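Local coordinates for protein galectin (Danio rerio, PDB 6E20) that binds beta-galactosides as a galectin-1-like lectin, and probably recognises glycans on the envelope glycoprotein of infectious hematopoietic necrosis virus in innate immunity, at residues B[16-22]-B[83-89]; B[24-30]-B[123-127]; B[36-42]-B[108-114]; B[45-49]-B[77-81]. One frame throughout, in Å; residues are numbered along the deposited sequence.

Interaction 1: residues B[16-22]-B[83-89]; sequences TLTITGV and KEFQIKI
T18 and T20 meet Q86 on one face of an antiparallel strand pair, while L17, I19, F85, I87 and I89 face the interior of the galectin beta sandwich. Q86 shows how the outer face is filled. Its CB lies near the I19 carbonyl; CG, anti to the backbone N (chi1 -152°), reaches T18 CG2 at 3.5 Å, and CD and OE1 both stay beside the same methyl. At the tip, NE2 gives T20 OG1 a weak hydrogen bond of 3.4 Å. T20 CG2, on the branch anti to the backbone N, lies 3.5 Å from E84 CD. Threonine suits this face, offering both a methyl and a hydroxyl to long polar chains. On the inner face, the F85 ring sits over G21, whose CA lies 4.0 Å from the ring centroid in a CH-pi contact. Glycine leaves room for the ring there. The backbone ties run in pairs: L17 N to I89 O (2.7 Å), I19 N to I87 O (2.8 Å) and F85 N to G21 O (2.7 Å), each with a return bond. Beyond F85 lies the ring of F30, in the opposing sheet. Backbone bonds thus fix the register and apolar groups seal the interior, whereas the outer face adds one weak polar link.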
# COMPACT_ATOMS: atom_id res chain seq x y z
N THR B 16 -3.84 6.49 11.95
CA THR B 16 -2.65 7.16 11.39
C THR B 16 -2.29 6.43 10.09
O THR B 16 -2.33 5.18 10.05
CB THR B 16 -1.48 7.20 12.37
OG1 THR B 16 -2.01 7.29 13.69
CG2 THR B 16 -0.56 8.38 12.12
N LEU B 17 -2.02 7.21 9.05
CA LEU B 17 -1.42 6.73 7.79
C LEU B 17 0.09 7.02 7.85
O LEU B 17 0.44 8.20 7.97
CB LEU B 17 -2.09 7.47 6.65
CG LEU B 17 -1.36 7.41 5.31
CD1 LEU B 17 -1.15 5.96 4.88
CD2 LEU B 17 -2.15 8.19 4.28
N THR B 18 0.92 5.98 7.79
CA THR B 18 2.40 6.07 7.78
C THR B 18 2.87 5.78 6.36
O THR B 18 2.50 4.73 5.83
CB THR B 18 3.02 5.17 8.85
OG1 THR B 18 2.47 5.56 10.11
CG2 THR B 18 4.53 5.30 8.92
N ILE B 19 3.55 6.74 5.74
CA ILE B 19 4.08 6.62 4.35
C ILE B 19 5.59 6.62 4.46
O ILE B 19 6.14 7.57 5.07
CB ILE B 19 3.59 7.77 3.43
CG1 ILE B 19 2.06 7.76 3.30
CG2 ILE B 19 4.26 7.68 2.06
CD1 ILE B 19 1.47 9.06 2.83
N THR B 20 6.22 5.56 3.95
CA THR B 20 7.69 5.42 3.84
C THR B 20 8.06 5.50 2.36
O THR B 20 7.48 4.76 1.56
CB THR B 20 8.20 4.11 4.45
OG1 THR B 20 7.45 3.94 5.65
CG2 THR B 20 9.69 4.15 4.74
N GLY B 21 9.00 6.37 2.05
CA GLY B 21 9.40 6.66 0.68
C GLY B 21 10.77 7.26 0.61
O GLY B 21 11.35 7.59 1.66
N VAL B 22 11.28 7.37 -0.61
CA VAL B 22 12.57 8.03 -0.94
C VAL B 22 12.32 8.86 -2.19
O VAL B 22 11.90 8.30 -3.21
CB VAL B 22 13.67 7.00 -1.20
CG1 VAL B 22 15.02 7.66 -1.40
CG2 VAL B 22 13.72 5.94 -0.11
N LYS B 83 16.93 10.32 -0.14
CA LYS B 83 16.98 10.00 1.31
C LYS B 83 15.61 9.53 1.75
O LYS B 83 14.63 10.23 1.44
CB LYS B 83 17.45 11.21 2.11
CG LYS B 83 18.96 11.40 2.00
CD LYS B 83 19.70 10.14 2.46
CE LYS B 83 20.70 9.70 1.44
NZ LYS B 83 21.56 10.83 1.04
N GLU B 84 15.56 8.39 2.44
CA GLU B 84 14.30 7.81 2.97
C GLU B 84 13.65 8.81 3.92
O GLU B 84 14.37 9.46 4.67
CB GLU B 84 14.49 6.49 3.72
CG GLU B 84 13.16 5.97 4.27
CD GLU B 84 13.19 4.59 4.91
OE1 GLU B 84 12.94 4.51 6.11
OE2 GLU B 84 13.46 3.62 4.20
N PHE B 85 12.33 8.92 3.85
CA PHE B 85 11.50 9.68 4.81
C PHE B 85 10.34 8.79 5.27
O PHE B 85 9.96 7.80 4.57
CB PHE B 85 10.94 10.96 4.19
CG PHE B 85 9.99 10.69 3.05
CD1 PHE B 85 8.69 10.28 3.27
CD2 PHE B 85 10.44 10.77 1.74
CE1 PHE B 85 7.83 9.99 2.22
CE2 PHE B 85 9.58 10.49 0.68
CZ PHE B 85 8.28 10.09 0.92
N GLN B 86 9.82 9.16 6.43
CA GLN B 86 8.56 8.64 7.00
C GLN B 86 7.70 9.84 7.38
O GLN B 86 8.21 10.77 8.03
CB GLN B 86 8.85 7.67 8.15
CG GLN B 86 7.75 6.64 8.29
CD GLN B 86 8.05 5.57 9.31
OE1 GLN B 86 7.87 5.77 10.51
NE2 GLN B 86 8.44 4.40 8.82
N ILE B 87 6.48 9.86 6.84
CA ILE B 87 5.40 10.87 7.07
C ILE B 87 4.21 10.16 7.72
O ILE B 87 3.88 9.02 7.31
CB ILE B 87 5.00 11.52 5.73
CG1 ILE B 87 6.16 12.30 5.11
CG2 ILE B 87 3.76 12.38 5.87
CD1 ILE B 87 5.94 12.62 3.64
N LYS B 88 3.60 10.80 8.71
CA LYS B 88 2.37 10.31 9.37
C LYS B 88 1.28 11.31 9.05
O LYS B 88 1.60 12.52 8.99
CB LYS B 88 2.55 10.15 10.88
CG LYS B 88 3.65 9.18 11.25
CD LYS B 88 3.48 8.59 12.62
CE LYS B 88 4.31 7.34 12.80
NZ LYS B 88 4.25 6.88 14.20
N ILE B 89 0.08 10.81 8.78
CA ILE B 89 -1.13 11.64 8.54
C ILE B 89 -2.24 11.08 9.43
O ILE B 89 -2.56 9.88 9.29
CB ILE B 89 -1.53 11.66 7.05
CG1 ILE B 89 -0.34 12.12 6.21
CG2 ILE B 89 -2.77 12.53 6.81
CD1 ILE B 89 -0.66 12.31 4.76

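Interaction 2: residues B[24-30]-B[123-127]; sequences KPDSTNF and EGEVR
E125 points its carboxylate at T28, and the two side chains slant across each other so that a single oxygen, OE1, takes both donors. T28 OG1 comes in at 2.8 Å on the syn lone pair of E125 OE1, whereas T28 N, also 2.8 Å from E125 OE1, descends from above the carboxylate plane. A bend at chi2 (145°) of the glutamate chain brings OE1 to T28. Its backbone is gripped as well. The E125 carbonyl O receives K24 N (2.9 Å) and S27 OG (2.9 Å) from opposite faces of its plane; the serine hydroxyl reaches it because OG stands anti to the backbone N. K24 and S27 are the ends of a type I turn, and one acceptor therefore holds both. E125 N in turn donates to N29 O.

Below this polar layer F30 and V126 meet at about a right angle. V126 CG2 rests over one face of the phenyl ring, 4.2 Å from its centroid, and V126 CG1 touches F30 CB at 3.7 Å; a compact branched chain fits beside a flat ring. K24 and R127 are set against each other at the outer side, K24 CA lying at the guanidinium edge, 3.5 Å from R127 NH1. The charge of R127 is met by a salt bridge to D82.

E125 sits where strand 116-124 hands over to strand 126-133 in the other sheet of the sandwich. Donors on both its oxygens together pin that corner to loop 24-30. The two on OE1 would probably favour the ionised carboxylate, though the nearby D26 carboxylate would work against this.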
# COMPACT_ATOMS: atom_id res chain seq x y z
N LYS B 24 13.17 10.35 -5.60
CA LYS B 24 14.14 9.96 -6.66
C LYS B 24 15.35 10.89 -6.57
O LYS B 24 15.23 12.04 -6.16
CB LYS B 24 13.56 10.04 -8.06
CG LYS B 24 12.28 9.24 -8.30
CD LYS B 24 12.47 7.77 -8.35
CE LYS B 24 11.19 7.01 -8.65
NZ LYS B 24 10.79 7.13 -10.07
N PRO B 25 16.56 10.42 -6.95
CA PRO B 25 17.75 11.26 -6.88
C PRO B 25 17.61 12.60 -7.61
O PRO B 25 18.23 13.54 -7.21
CB PRO B 25 18.86 10.40 -7.51
CG PRO B 25 18.37 8.97 -7.36
CD PRO B 25 16.85 9.05 -7.41
N ASP B 26 16.81 12.64 -8.67
CA ASP B 26 16.62 13.83 -9.53
C ASP B 26 15.24 14.43 -9.29
O ASP B 26 14.79 15.23 -10.13
CB ASP B 26 16.81 13.47 -11.02
CG ASP B 26 15.73 12.58 -11.61
OD1 ASP B 26 14.99 11.91 -10.84
OD2 ASP B 26 15.64 12.56 -12.83
N SER B 27 14.61 14.14 -8.16
CA SER B 27 13.25 14.65 -7.85
C SER B 27 13.20 16.18 -7.88
O SER B 27 14.07 16.83 -7.28
CB SER B 27 12.75 14.09 -6.54
OG SER B 27 11.41 14.50 -6.29
N THR B 28 12.21 16.76 -8.58
CA THR B 28 11.90 18.20 -8.54
C THR B 28 10.78 18.40 -7.52
O THR B 28 10.68 19.47 -6.95
CB THR B 28 11.51 18.77 -9.92
OG1 THR B 28 10.25 18.23 -10.31
CG2 THR B 28 12.55 18.49 -10.97
N ASN B 29 9.94 17.39 -7.37
CA ASN B 29 8.74 17.44 -6.51
C ASN B 29 8.08 16.07 -6.51
O ASN B 29 8.41 15.22 -7.41
CB ASN B 29 7.78 18.55 -6.97
CG ASN B 29 6.94 18.19 -8.17
OD1 ASN B 29 7.47 17.94 -9.26
ND2 ASN B 29 5.63 18.09 -7.95
N PHE B 30 7.13 15.87 -5.59
CA PHE B 30 6.28 14.66 -5.54
C PHE B 30 5.02 15.01 -4.78
O PHE B 30 5.03 16.05 -4.13
CB PHE B 30 7.00 13.45 -4.93
CG PHE B 30 7.39 13.57 -3.48
CD1 PHE B 30 8.63 14.07 -3.11
CD2 PHE B 30 6.54 13.14 -2.47
CE1 PHE B 30 9.00 14.16 -1.78
CE2 PHE B 30 6.89 13.24 -1.13
CZ PHE B 30 8.13 13.73 -0.79
N GLU B 123 2.35 10.62 -6.81
CA GLU B 123 2.74 11.06 -8.17
C GLU B 123 4.06 11.83 -8.10
O GLU B 123 4.48 12.28 -6.99
CB GLU B 123 1.60 11.84 -8.84
CG GLU B 123 1.58 13.32 -8.54
CD GLU B 123 0.22 13.97 -8.80
OE1 GLU B 123 -0.42 13.60 -9.82
OE2 GLU B 123 -0.20 14.84 -8.00
N GLY B 124 4.73 11.87 -9.24
CA GLY B 124 6.03 12.53 -9.37
C GLY B 124 7.16 11.63 -8.93
O GLY B 124 6.96 10.40 -8.77
N GLU B 125 8.31 12.26 -8.71
CA GLU B 125 9.63 11.61 -8.64
C GLU B 125 9.88 11.14 -7.20
O GLU B 125 10.73 11.71 -6.50
CB GLU B 125 10.64 12.61 -9.21
CG GLU B 125 10.33 13.02 -10.66
CD GLU B 125 10.65 14.46 -11.07
OE1 GLU B 125 10.43 15.41 -10.27
OE2 GLU B 125 11.14 14.65 -12.22
N VAL B 126 9.17 10.08 -6.80
CA VAL B 126 9.29 9.43 -5.46
C VAL B 126 9.05 7.94 -5.61
O VAL B 126 8.22 7.56 -6.43
CB VAL B 126 8.32 10.06 -4.46
CG1 VAL B 126 6.87 9.79 -4.83
CG2 VAL B 126 8.60 9.64 -3.03
N ARG B 127 9.73 7.12 -4.81
CA ARG B 127 9.43 5.67 -4.70
C ARG B 127 8.74 5.46 -3.35
O ARG B 127 9.25 5.95 -2.32
CB ARG B 127 10.65 4.78 -4.94
CG ARG B 127 11.92 5.14 -4.18
CD ARG B 127 13.09 4.32 -4.73
NE ARG B 127 14.41 4.71 -4.25
CZ ARG B 127 15.03 5.86 -4.53
NH1 ARG B 127 14.46 6.77 -5.29
NH2 ARG B 127 16.24 6.11 -4.04

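Interaction 3: residues B[36-42]-B[108-114]; sequences HSPEDIA and FPNRQGS
The bulged turn at H36-D40 and the corner at A42 meet the turn N110-G113 of the galectin beta sandwich, across the chain's centre from interactions 1 and 2. H36 and S37 both face D40 in a classic beta bulge, with H36 N bonded to D40 O at 2.9 Å, and a type I turn from S37 to D40, which contains an ST turn at S37, closes it.

H36 directs its imidazole toward S114, just past the turn N110-G113, and S114 OG lies at the ring edge, 2.9 Å from H36 NE2 in a hydrogen bond in which either partner may donate. Histidine and serine suit the place, since each can give or accept. The Q112 chain, bent at chi2 (71°), meets D40 from the opposite direction, and carboxylate and amide planes stand 78° apart. A glutamine is long enough to bring its polar end up to the aspartate while its CB stays beside A42.

Beneath these polar ends, alanine's single methyl suits the close approach, A42 CB lying 3.9 Å from Q112 CB. A42 also turns its carbonyl oxygen to the edge of the F108 ring, 3.5 Å from CE2. Farther along this turn, R111 is held by hydrogen bonds to E70, S62 and N61, the last of these a residue of the glycan pocket, which connects the turn with that site. Water finishes the joint: it donates to A42 O at 2.7 Å and accepts from Q112 N at 3.0 Å.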
# COMPACT_ATOMS: atom_id res chain seq x y z
N HIS B 36 -11.32 10.54 -2.91
CA HIS B 36 -12.33 9.57 -3.39
C HIS B 36 -11.95 9.05 -4.78
O HIS B 36 -12.33 7.94 -5.09
CB HIS B 36 -13.73 10.21 -3.35
CG HIS B 36 -14.19 10.54 -1.97
ND1 HIS B 36 -14.24 9.59 -0.96
CD2 HIS B 36 -14.61 11.69 -1.42
CE1 HIS B 36 -14.69 10.15 0.15
NE2 HIS B 36 -14.91 11.44 -0.10
N SER B 37 -11.26 9.83 -5.60
CA SER B 37 -11.04 9.53 -7.04
C SER B 37 -10.05 10.53 -7.60
O SER B 37 -9.77 11.53 -6.97
CB SER B 37 -12.35 9.64 -7.80
OG SER B 37 -12.61 11.01 -8.08
N PRO B 38 -9.54 10.33 -8.84
CA PRO B 38 -8.65 11.31 -9.47
C PRO B 38 -9.26 12.72 -9.57
O PRO B 38 -8.51 13.69 -9.58
CB PRO B 38 -8.35 10.67 -10.84
CG PRO B 38 -8.61 9.19 -10.65
CD PRO B 38 -9.77 9.14 -9.68
N GLU B 39 -10.59 12.83 -9.56
CA GLU B 39 -11.34 14.10 -9.72
C GLU B 39 -11.81 14.64 -8.37
O GLU B 39 -12.44 15.69 -8.38
CB GLU B 39 -12.55 13.91 -10.63
CG GLU B 39 -12.20 13.88 -12.11
CD GLU B 39 -11.74 12.54 -12.63
OE1 GLU B 39 -12.22 11.50 -12.10
OE2 GLU B 39 -10.89 12.52 -13.57
N ASP B 40 -11.51 13.97 -7.26
CA ASP B 40 -11.99 14.40 -5.92
C ASP B 40 -10.89 14.08 -4.91
O ASP B 40 -10.90 12.98 -4.37
CB ASP B 40 -13.36 13.79 -5.61
CG ASP B 40 -14.06 14.36 -4.38
OD1 ASP B 40 -13.52 15.29 -3.78
OD2 ASP B 40 -15.17 13.86 -4.04
N ILE B 41 -9.98 15.01 -4.68
CA ILE B 41 -8.81 14.85 -3.77
C ILE B 41 -8.99 15.80 -2.60
O ILE B 41 -8.95 17.00 -2.83
CB ILE B 41 -7.48 15.12 -4.51
CG1 ILE B 41 -7.33 14.27 -5.76
CG2 ILE B 41 -6.29 14.93 -3.56
CD1 ILE B 41 -7.40 12.79 -5.49
N ALA B 42 -9.11 15.27 -1.39
CA ALA B 42 -9.31 16.00 -0.12
C ALA B 42 -8.00 16.63 0.37
O ALA B 42 -8.05 17.76 0.92
CB ALA B 42 -9.86 15.05 0.91
N PHE B 108 -3.87 21.01 7.67
CA PHE B 108 -4.58 21.34 6.41
C PHE B 108 -6.05 20.98 6.59
O PHE B 108 -6.34 19.86 7.00
CB PHE B 108 -3.95 20.64 5.21
CG PHE B 108 -4.65 20.98 3.91
CD1 PHE B 108 -4.31 22.12 3.21
CD2 PHE B 108 -5.70 20.22 3.45
CE1 PHE B 108 -5.01 22.48 2.06
CE2 PHE B 108 -6.38 20.57 2.29
CZ PHE B 108 -6.04 21.69 1.60
N PRO B 109 -7.01 21.89 6.33
CA PRO B 109 -8.41 21.56 6.53
C PRO B 109 -8.89 20.43 5.62
O PRO B 109 -8.55 20.36 4.43
CB PRO B 109 -9.14 22.88 6.23
CG PRO B 109 -8.21 23.58 5.28
CD PRO B 109 -6.83 23.25 5.81
N ASN B 110 -9.72 19.58 6.21
CA ASN B 110 -10.52 18.56 5.50
C ASN B 110 -11.76 19.22 4.91
O ASN B 110 -12.88 18.93 5.41
CB ASN B 110 -10.84 17.39 6.43
CG ASN B 110 -11.49 16.22 5.74
OD1 ASN B 110 -12.05 15.36 6.42
ND2 ASN B 110 -11.47 16.19 4.41
N ARG B 111 -11.59 19.99 3.84
CA ARG B 111 -12.68 20.76 3.16
C ARG B 111 -13.72 19.80 2.58
O ARG B 111 -14.91 20.14 2.64
CB ARG B 111 -12.16 21.65 2.04
CG ARG B 111 -11.11 22.65 2.50
CD ARG B 111 -10.27 23.08 1.33
NE ARG B 111 -9.40 24.21 1.63
CZ ARG B 111 -8.35 24.57 0.90
NH1 ARG B 111 -8.00 23.87 -0.16
NH2 ARG B 111 -7.63 25.61 1.27
N GLN B 112 -13.29 18.65 2.04
CA GLN B 112 -14.23 17.64 1.47
C GLN B 112 -15.15 17.12 2.58
O GLN B 112 -16.26 16.76 2.27
CB GLN B 112 -13.47 16.55 0.70
CG GLN B 112 -14.34 15.43 0.12
CD GLN B 112 -15.21 15.82 -1.06
OE1 GLN B 112 -16.04 15.04 -1.54
NE2 GLN B 112 -15.01 17.02 -1.57
N GLY B 113 -14.68 17.05 3.82
CA GLY B 113 -15.53 16.79 5.00
C GLY B 113 -15.76 15.31 5.28
O GLY B 113 -16.35 15.02 6.35
N SER B 114 -15.34 14.39 4.40
CA SER B 114 -15.66 12.95 4.57
C SER B 114 -14.84 12.39 5.74
O SER B 114 -13.81 13.01 6.10
CB SER B 114 -15.48 12.15 3.31
OG SER B 114 -16.02 12.83 2.19
O HOH W 1 -10.43 18.95 1.23

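Interaction 4: residues B[45-49]-B[77-81]; sequences MNPRF and FPFIQ. With GAL (beta-D-galactopyranose), chain D; NDG (2-acetamido-2-deoxy-alpha-D-glucopyranose), chain C.
P47 and F77 have the closest backbones, their CA atoms 7.5 Å apart; segments 45-49 and 77-81 run about 63° to one another, so the two backbones stay apart and side chains carry the contact. It is a hydrophobic cluster next to the sugar site of the galectin carbohydrate-recognition domain.

F49 is its centre. The edge of F77 points at one face of the F49 ring in a T-shaped pair, centroids 5.1 Å apart and planes at 90°. F77 CE1 also meets the carbonyl oxygen of R48, at 3.4 Å. Over the opposite face of F49 slides Q81, its CG 4.2 Å from the centroid in a CH-pi contact and its amide stacked at 29° to the ring. F79 brings its CB to F49 CZ and its ring to the proline, where P47 CG meets F79 CE2 at 3.7 Å. M45, extended, reaches F79 CZ with CE. Flat rings, a rigid proline and a slim thioether pack closely here.

Away from this cluster, N46 and R48 face the bound disaccharide. R48 NE bonds N46 OD1 at 2.7 Å, which helps fix the guanidinium, and D54 forms a salt bridge with R48 NH1. H44, N61 and E71 also bind the galactose. Edge-on to the sugars, R48 NH2 donates to galactose O4 at 2.9 Å, and R48 NH1 to O3 of the N-acetylglucosamine at 2.8 Å.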
# COMPACT_ATOMS: atom_id res chain seq x y z
N MET B 45 -0.72 16.81 -1.08
CA MET B 45 0.47 17.30 -0.33
C MET B 45 1.68 17.17 -1.25
O MET B 45 1.99 16.03 -1.62
CB MET B 45 0.69 16.52 0.96
CG MET B 45 1.91 17.01 1.71
SD MET B 45 2.35 15.86 2.99
CE MET B 45 4.03 16.40 3.32
N ASN B 46 2.32 18.29 -1.55
CA ASN B 46 3.25 18.40 -2.70
C ASN B 46 4.54 19.05 -2.22
O ASN B 46 4.73 20.26 -2.37
CB ASN B 46 2.52 19.07 -3.86
CG ASN B 46 3.36 19.26 -5.10
OD1 ASN B 46 3.22 20.27 -5.78
ND2 ASN B 46 4.23 18.30 -5.39
N PRO B 47 5.45 18.27 -1.59
CA PRO B 47 6.82 18.72 -1.37
C PRO B 47 7.50 19.04 -2.71
O PRO B 47 7.53 18.19 -3.59
CB PRO B 47 7.46 17.55 -0.62
CG PRO B 47 6.29 16.85 0.06
CD PRO B 47 5.19 16.94 -0.99
N ARG B 48 7.96 20.28 -2.86
CA ARG B 48 8.64 20.82 -4.06
C ARG B 48 10.10 21.13 -3.73
O ARG B 48 10.36 22.12 -3.00
CB ARG B 48 7.86 22.05 -4.54
CG ARG B 48 6.43 21.73 -4.99
CD ARG B 48 5.68 22.99 -5.39
NE ARG B 48 4.31 22.71 -5.80
CZ ARG B 48 3.46 23.62 -6.27
NH1 ARG B 48 3.82 24.89 -6.40
NH2 ARG B 48 2.25 23.27 -6.63
N PHE B 49 11.04 20.34 -4.27
CA PHE B 49 12.48 20.67 -4.26
C PHE B 49 12.66 21.94 -5.08
O PHE B 49 13.22 22.95 -4.58
CB PHE B 49 13.32 19.51 -4.82
CG PHE B 49 13.26 18.28 -3.96
CD1 PHE B 49 13.98 18.22 -2.77
CD2 PHE B 49 12.40 17.23 -4.27
CE1 PHE B 49 13.88 17.12 -1.94
CE2 PHE B 49 12.32 16.12 -3.45
CZ PHE B 49 13.05 16.07 -2.27
N PHE B 77 10.92 21.95 5.35
CA PHE B 77 11.23 21.05 4.22
C PHE B 77 12.32 20.05 4.60
O PHE B 77 13.44 20.17 4.14
CB PHE B 77 11.68 21.82 2.98
CG PHE B 77 11.52 21.06 1.68
CD1 PHE B 77 10.28 20.96 1.06
CD2 PHE B 77 12.62 20.51 1.04
CE1 PHE B 77 10.15 20.28 -0.15
CE2 PHE B 77 12.48 19.82 -0.15
CZ PHE B 77 11.25 19.71 -0.75
N PRO B 78 12.00 19.01 5.40
CA PRO B 78 12.99 18.02 5.79
C PRO B 78 12.96 16.83 4.82
O PRO B 78 12.87 15.71 5.29
CB PRO B 78 12.50 17.62 7.19
CG PRO B 78 10.98 17.64 7.01
CD PRO B 78 10.69 18.75 6.02
N PHE B 79 12.95 17.09 3.51
CA PHE B 79 13.11 16.05 2.47
C PHE B 79 14.43 16.29 1.75
O PHE B 79 14.83 17.45 1.58
CB PHE B 79 11.97 16.05 1.46
CG PHE B 79 10.63 15.90 2.13
CD1 PHE B 79 10.22 14.65 2.58
CD2 PHE B 79 9.81 16.99 2.34
CE1 PHE B 79 9.00 14.49 3.22
CE2 PHE B 79 8.58 16.83 2.98
CZ PHE B 79 8.19 15.59 3.43
N ILE B 80 15.04 15.20 1.30
CA ILE B 80 16.28 15.25 0.49
C ILE B 80 16.18 14.22 -0.61
O ILE B 80 15.77 13.07 -0.31
CB ILE B 80 17.54 15.00 1.33
CG1 ILE B 80 17.67 16.00 2.49
CG2 ILE B 80 18.77 15.02 0.45
CD1 ILE B 80 18.48 15.46 3.65
N GLN B 81 16.63 14.61 -1.81
CA GLN B 81 16.77 13.70 -2.97
C GLN B 81 17.52 12.45 -2.49
O GLN B 81 18.57 12.58 -1.79
CB GLN B 81 17.46 14.39 -4.16
CG GLN B 81 16.68 15.54 -4.80
CD GLN B 81 16.93 16.92 -4.22
OE1 GLN B 81 17.19 17.09 -3.02
NE2 GLN B 81 16.84 17.94 -5.07
C1 GAL D . -0.27 23.76 -9.19
C2 GAL D . 0.43 22.52 -9.70
C3 GAL D . -0.43 21.29 -9.41
C4 GAL D . -0.77 21.25 -7.92
C5 GAL D . -1.46 22.57 -7.53
C6 GAL D . -1.80 22.68 -6.02
O2 GAL D . 0.58 22.70 -11.11
O3 GAL D . 0.28 20.13 -9.78
O4 GAL D . 0.47 21.06 -7.24
O5 GAL D . -0.60 23.66 -7.83
O6 GAL D . -2.25 24.00 -5.68
C1 NDG C . 0.31 29.00 -9.31
C2 NDG C . 0.93 28.24 -8.09
C3 NDG C . 1.26 26.81 -8.37
C4 NDG C . 0.14 26.12 -9.13
C5 NDG C . -0.10 26.89 -10.43
C6 NDG C . -1.13 26.20 -11.35
C7 NDG C . 2.04 29.81 -6.81
C8 NDG C . 2.62 30.72 -5.76
O5 NDG C . -0.56 28.21 -10.12
O3 NDG C . 1.51 26.28 -7.07
O4 NDG C . 0.64 24.83 -9.41
O6 NDG C . -2.34 25.98 -10.62
O7 NDG C . 1.12 29.94 -7.38
N2 NDG C . 2.20 28.68 -7.43
O1 NDG C . 1.32 29.58 -10.11

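How the interactions relate
Interaction 4 is the most buried contact and mostly aromatic, while interactions 1, 2 and 3 are partly buried and mix apolar packing with polar bonds. Interaction 1 is a strand pair held by backbone bonds; interaction 2 ties a loop to the corner between sheets through carboxylate and backbone oxygens; interaction 3 relies on a histidine-serine pair and a water. Interactions 1, 2 and 4 join in one core, where F85 packs on F30 and F79. Separately, V22 O bonds R127 N as strand 16-23 pairs with 126-133. F30 O binds N46 ND2, linking interaction 2 to the sugar site. Interaction 3 shares strand 40-47 with interaction 4 but lies across the chain's centre.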